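PDB 4LXR: protein spaetzle C-106 from Drosophila melanogaster, which acts as a secreted, disulfide-linked dimeric cytokine that binds and activates the Toll receptor in antifungal immunity and in setting the embryo's dorsal-ventral polarity. Local coordinates for residues 44-48 with 68-72; 63-69 with 101-105. All coordinates share one frame; numbering follows the deposited sequence.

Contact 1: 44-48 with 68-72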
loop_
_atom_site.group_PDB
_atom_site.type_symbol
_atom_site.label_atom_id
_atom_site.label_comp_id
_atom_site.label_asym_id
_atom_site.label_seq_id
_atom_site.Cartn_x
_atom_site.Cartn_y
_atom_site.Cartn_z
ATOM N N ILE C 44 -22.740 13.266 -13.522
ATOM C CA ILE C 44 -22.615 12.088 -12.690
ATOM C C ILE C 44 -22.450 10.862 -13.566
ATOM O O ILE C 44 -22.802 10.884 -14.743
ATOM C CB ILE C 44 -23.860 11.907 -11.807
ATOM C CG1 ILE C 44 -25.076 11.550 -12.668
ATOM C CG2 ILE C 44 -24.122 13.164 -11.010
ATOM C CD1 ILE C 44 -26.362 11.414 -11.882
ATOM N N GLU C 45 -21.887 9.803 -12.997
ATOM C CA GLU C 45 -21.855 8.513 -13.671
ATOM C C GLU C 45 -22.458 7.449 -12.773
ATOM O O GLU C 45 -22.018 7.275 -11.634
ATOM C CB GLU C 45 -20.429 8.128 -14.060
ATOM C CG GLU C 45 -20.352 6.818 -14.856
ATOM C CD GLU C 45 -18.967 6.557 -15.407
ATOM O OE1 GLU C 45 -18.370 5.498 -15.087
ATOM O OE2 GLU C 45 -18.479 7.430 -16.156
ATOM N N GLU C 46 -23.472 6.753 -13.279
ATOM C CA GLU C 46 -24.162 5.717 -12.509
ATOM C C GLU C 46 -24.067 4.378 -13.198
ATOM O O GLU C 46 -24.122 4.320 -14.419
ATOM C CB GLU C 46 -25.642 6.050 -12.342
ATOM C CG GLU C 46 -25.939 7.149 -11.355
ATOM C CD GLU C 46 -27.425 7.364 -11.175
ATOM O OE1 GLU C 46 -28.136 7.454 -12.198
ATOM O OE2 GLU C 46 -27.881 7.436 -10.009
ATOM N N CYS C 47 -23.936 3.308 -12.416
ATOM C CA CYS C 47 -23.974 1.963 -12.965
ATOM C C CYS C 47 -25.319 1.747 -13.672
ATOM O O CYS C 47 -26.366 2.125 -13.144
ATOM C CB CYS C 47 -23.776 0.912 -11.869
ATOM S SG CYS C 47 -22.148 0.947 -11.045
ATOM N N GLU C 48 -25.281 1.149 -14.863
ATOM C CA GLU C 48 -26.495 0.910 -15.638
ATOM C C GLU C 48 -27.411 -0.078 -14.919
ATOM O O GLU C 48 -28.634 0.012 -15.028
ATOM C CB GLU C 48 -26.171 0.424 -17.058
ATOM C CG GLU C 48 -27.327 0.579 -18.041
ATOM C CD GLU C 48 -27.043 -0.036 -19.403
ATOM O OE1 GLU C 48 -26.478 0.660 -20.280
ATOM O OE2 GLU C 48 -27.393 -1.219 -19.593
ATOM N N CYS C 68 -20.197 -5.259 -10.587
ATOM C CA CYS C 68 -20.133 -3.835 -10.847
ATOM C C CYS C 68 -20.614 -3.070 -9.613
ATOM O O CYS C 68 -21.676 -3.360 -9.059
ATOM C CB CYS C 68 -20.945 -3.491 -12.096
ATOM S SG CYS C 68 -20.140 -4.073 -13.641
ATOM N N LYS C 69 -19.814 -2.107 -9.170
ATOM C CA LYS C 69 -20.138 -1.319 -7.991
ATOM C C LYS C 69 -20.186 0.168 -8.295
ATOM O O LYS C 69 -19.398 0.683 -9.094
ATOM C CB LYS C 69 -19.115 -1.567 -6.883
ATOM C CG LYS C 69 -19.058 -3.009 -6.438
ATOM C CD LYS C 69 -20.398 -3.460 -5.890
ATOM C CE LYS C 69 -20.257 -3.899 -4.455
ATOM N NZ LYS C 69 -19.116 -4.849 -4.339
ATOM N N GLN C 70 -21.117 0.850 -7.642
ATOM C CA GLN C 70 -21.257 2.288 -7.783
ATOM C C GLN C 70 -20.228 3.001 -6.908
ATOM O O GLN C 70 -20.111 2.703 -5.723
ATOM C CB GLN C 70 -22.664 2.713 -7.363
ATOM C CG GLN C 70 -22.906 4.209 -7.466
ATOM C CD GLN C 70 -22.892 4.687 -8.901
ATOM O OE1 GLN C 70 -23.704 4.248 -9.720
ATOM N NE2 GLN C 70 -21.962 5.580 -9.219
ATOM N N HIS C 71 -19.486 3.940 -7.487
ATOM C CA HIS C 71 -18.590 4.768 -6.683
ATOM C C HIS C 71 -19.056 6.203 -6.550
ATOM O O HIS C 71 -19.752 6.736 -7.428
ATOM C CB HIS C 71 -17.169 4.747 -7.221
ATOM C CG HIS C 71 -16.358 3.615 -6.690
ATOM N ND1 HIS C 71 -15.044 3.758 -6.301
ATOM C CD2 HIS C 71 -16.681 2.319 -6.474
ATOM C CE1 HIS C 71 -14.590 2.592 -5.872
ATOM N NE2 HIS C 71 -15.564 1.703 -5.969
ATOM N N TYR C 72 -18.629 6.830 -5.458
ATOM C CA TYR C 72 -19.104 8.152 -5.091
ATOM C C TYR C 72 -17.973 9.131 -4.799
ATOM O O TYR C 72 -16.870 8.751 -4.396
ATOM C CB TYR C 72 -20.021 8.060 -3.868
ATOM C CG TYR C 72 -21.265 7.213 -4.071
ATOM C CD1 TYR C 72 -22.430 7.770 -4.586
ATOM C CD2 TYR C 72 -21.278 5.862 -3.735
ATOM C CE1 TYR C 72 -23.571 7.003 -4.763
ATOM C CE2 TYR C 72 -22.420 5.088 -3.913
ATOM C CZ TYR C 72 -23.560 5.666 -4.423
ATOM O OH TYR C 72 -24.695 4.907 -4.607
#
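The amide of Q70 docks on the backbone of E45 and C47, and hydrogen bonds carry most of the contact. OE1 of Q70 accepts C47 N at 2.9 Å, with an N-H...O angle of 161°. From the same amide, NE2 of Q70 reaches E45 O at 3.0 Å, lying in the plane of that carbonyl, while its second N-H turns back to H71 O of its own strand at 3.1 Å. Three bonds thus fix the rotation of the group. Glutamine suits the place because one flat end both donates and accepts, matching the C=O and N-H that strand 44-47 presents two residues apart. Its CG runs anti to the backbone N (chi1 180°) and the chain then bends at chi2 (67°), swinging the amide across the gap between two strands that share no backbone hydrogen bond here.

The van der Waals part is small: C47 SG lies 3.4 Å from K69 O, and E46 CB passes 3.7 Å from Q70 OE1.

E45 forms salt bridges with R14 and with K100 of the second subunit, while C47 bonds to C99 and C68 to C10, placing this glutamine bridge beside two of the three intrachain disulfides of a cystine-knot fold.

Contact 2: 63-69 with 101-105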
loop_
_atom_site.group_PDB
_atom_site.type_symbol
_atom_site.label_atom_id
_atom_site.label_comp_id
_atom_site.label_asym_id
_atom_site.label_seq_id
_atom_site.Cartn_x
_atom_site.Cartn_y
_atom_site.Cartn_z
ATOM N N SER C 63 -13.474 -17.475 -7.103
ATOM C CA SER C 63 -13.787 -16.777 -5.853
ATOM C C SER C 63 -13.777 -15.255 -6.029
ATOM O O SER C 63 -14.248 -14.529 -5.153
ATOM C CB SER C 63 -12.816 -17.184 -4.738
ATOM O OG SER C 63 -11.498 -16.712 -5.012
ATOM N N TYR C 64 -13.250 -14.760 -7.150
ATOM C CA TYR C 64 -13.204 -13.304 -7.352
ATOM C C TYR C 64 -14.596 -12.684 -7.498
ATOM O O TYR C 64 -14.765 -11.500 -7.229
ATOM C CB TYR C 64 -12.334 -12.896 -8.544
ATOM C CG TYR C 64 -10.844 -12.917 -8.299
ATOM C CD1 TYR C 64 -10.283 -13.692 -7.284
ATOM C CD2 TYR C 64 -9.995 -12.149 -9.081
ATOM C CE1 TYR C 64 -8.922 -13.717 -7.076
ATOM C CE2 TYR C 64 -8.643 -12.156 -8.875
ATOM C CZ TYR C 64 -8.109 -12.939 -7.877
ATOM O OH TYR C 64 -6.754 -12.951 -7.703
ATOM N N ASN C 65 -15.571 -13.492 -7.919
ATOM C CA ASN C 65 -16.955 -13.049 -8.103
ATOM C C ASN C 65 -17.109 -11.595 -8.561
ATOM O O ASN C 65 -17.650 -10.771 -7.827
ATOM C CB ASN C 65 -17.765 -13.268 -6.821
ATOM C CG ASN C 65 -19.256 -13.134 -7.055
ATOM O OD1 ASN C 65 -20.013 -12.745 -6.159
ATOM N ND2 ASN C 65 -19.688 -13.443 -8.278
ATOM N N PRO C 66 -16.626 -11.273 -9.774
ATOM C CA PRO C 66 -16.608 -9.862 -10.172
ATOM C C PRO C 66 -18.003 -9.229 -10.248
ATOM O O PRO C 66 -18.923 -9.825 -10.803
ATOM C CB PRO C 66 -15.934 -9.904 -11.539
ATOM C CG PRO C 66 -15.068 -11.149 -11.471
ATOM C CD PRO C 66 -15.953 -12.125 -10.761
ATOM N N ILE C 67 -18.148 -8.044 -9.663
ATOM C CA ILE C 67 -19.434 -7.348 -9.596
ATOM C C ILE C 67 -19.251 -5.859 -9.878
ATOM O O ILE C 67 -18.264 -5.259 -9.456
ATOM C CB ILE C 67 -20.092 -7.506 -8.193
ATOM C CG1 ILE C 67 -20.338 -8.978 -7.871
ATOM C CG2 ILE C 67 -21.422 -6.773 -8.132
ATOM C CD1 ILE C 67 -21.367 -9.628 -8.770
ATOM N N CYS C 68 -20.197 -5.259 -10.587
ATOM C CA CYS C 68 -20.133 -3.835 -10.847
ATOM C C CYS C 68 -20.614 -3.070 -9.613
ATOM O O CYS C 68 -21.676 -3.360 -9.059
ATOM C CB CYS C 68 -20.945 -3.491 -12.096
ATOM S SG CYS C 68 -20.140 -4.073 -13.641
ATOM N N LYS C 69 -19.814 -2.107 -9.170
ATOM C CA LYS C 69 -20.138 -1.319 -7.991
ATOM C C LYS C 69 -20.186 0.168 -8.295
ATOM O O LYS C 69 -19.398 0.683 -9.094
ATOM C CB LYS C 69 -19.115 -1.567 -6.883
ATOM C CG LYS C 69 -19.058 -3.009 -6.438
ATOM C CD LYS C 69 -20.398 -3.460 -5.890
ATOM C CE LYS C 69 -20.257 -3.899 -4.455
ATOM N NZ LYS C 69 -19.116 -4.849 -4.339
ATOM N N CYS C 101 -15.574 -2.338 -11.691
ATOM C CA CYS C 101 -15.686 -3.756 -11.431
ATOM C C CYS C 101 -14.855 -4.107 -10.213
ATOM O O CYS C 101 -13.651 -3.875 -10.190
ATOM C CB CYS C 101 -15.225 -4.567 -12.643
ATOM S SG CYS C 101 -15.313 -6.341 -12.376
ATOM N N ALA C 102 -15.511 -4.659 -9.200
ATOM C CA ALA C 102 -14.846 -5.019 -7.953
ATOM C C ALA C 102 -14.529 -6.513 -7.931
ATOM O O ALA C 102 -15.379 -7.338 -8.253
ATOM C CB ALA C 102 -15.725 -4.642 -6.774
ATOM N N LEU C 103 -13.296 -6.854 -7.573
ATOM C CA LEU C 103 -12.892 -8.249 -7.453
ATOM C C LEU C 103 -12.743 -8.607 -5.974
ATOM O O LEU C 103 -12.104 -7.879 -5.226
ATOM C CB LEU C 103 -11.563 -8.474 -8.174
ATOM C CG LEU C 103 -11.454 -7.913 -9.594
ATOM C CD1 LEU C 103 -10.020 -7.987 -10.086
ATOM C CD2 LEU C 103 -12.400 -8.642 -10.555
ATOM N N LYS C 104 -13.334 -9.719 -5.546
ATOM C CA LYS C 104 -13.128 -10.203 -4.176
ATOM C C LYS C 104 -11.817 -10.979 -4.063
ATOM O O LYS C 104 -11.800 -12.207 -4.119
ATOM C CB LYS C 104 -14.284 -11.092 -3.731
ATOM C CG LYS C 104 -15.214 -10.457 -2.717
ATOM C CD LYS C 104 -16.236 -9.557 -3.386
ATOM C CE LYS C 104 -17.136 -8.873 -2.363
ATOM N NZ LYS C 104 -17.779 -9.850 -1.434
ATOM N N THR C 105 -10.716 -10.253 -3.937
ATOM C CA THR C 105 -9.417 -10.859 -3.698
ATOM C C THR C 105 -8.642 -9.915 -2.816
ATOM O O THR C 105 -9.039 -8.762 -2.653
ATOM C CB THR C 105 -8.608 -11.012 -4.974
ATOM O OG1 THR C 105 -7.345 -11.626 -4.665
ATOM C CG2 THR C 105 -8.357 -9.655 -5.598
HETATM O O HOH W 1 -10.723 -14.401 -3.785
HETATM O O HOH W 2 -16.772 -8.572 -6.230
#
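I67 and A102 form a hydrogen-bonded antiparallel pair, one tight part of this contact. The bond from A102 N to I67 O, 2.8 Å long, is nearly straight at 177°; its partner from I67 N to A102 O measures 3.2 Å. The small methyl of A102 leaves room for K69 to lie over it, CG to CB 3.7 Å, before the lysine reaches E6 of the second subunit. P66, with no N-H to satisfy, packs its ring instead: CB meets C101 SG at 3.7 Å and CG meets L103 CD2 at 3.8 Å. C101 SG stands anti to its own N (chi1 179°), extended on the way to C54.

A second tight part lies beyond the strands, where K104 N bonds to Y64 O at 2.8 Å and T105 CB sits over a face of the Y64 ring in a CH-pi contact, 3.8 Å from its centroid. On the loose side, at exposed S63, N65 and K104, a water donates to both N65 O and A102 O, the latter also bound by I67 N.

C68 and C101, the neighbouring non-hydrogen-bonded pair, put their side chains on one face of the sheet and are disulfide-bonded to C10 and C54: paired strands carrying cysteines of the cystine knot.

How the contacts relate
Contacts 1 and 2 lie about 14 Å apart, centre to centre, and share C68 and K69 on strand 67-73. Along the chain, 44-48 comes first, then 63-69 running into 68-72, and finally 101-105. Contact 2 closes one end of the antiparallel sheet of strands 67-73 and 95-102, whereas contact 1 joins that sheet to the separate pair of strands 12-16 and 43-47. Between them they hold one cysteine of each intrachain disulfide, C47, C68 and C101, linked as is usual for a cystine knot: C47-C99 and C54-C101 form a ring with the backbone, and C10-C68 probably threads it. Both also touch the second subunit, tying the knot region to the dimer.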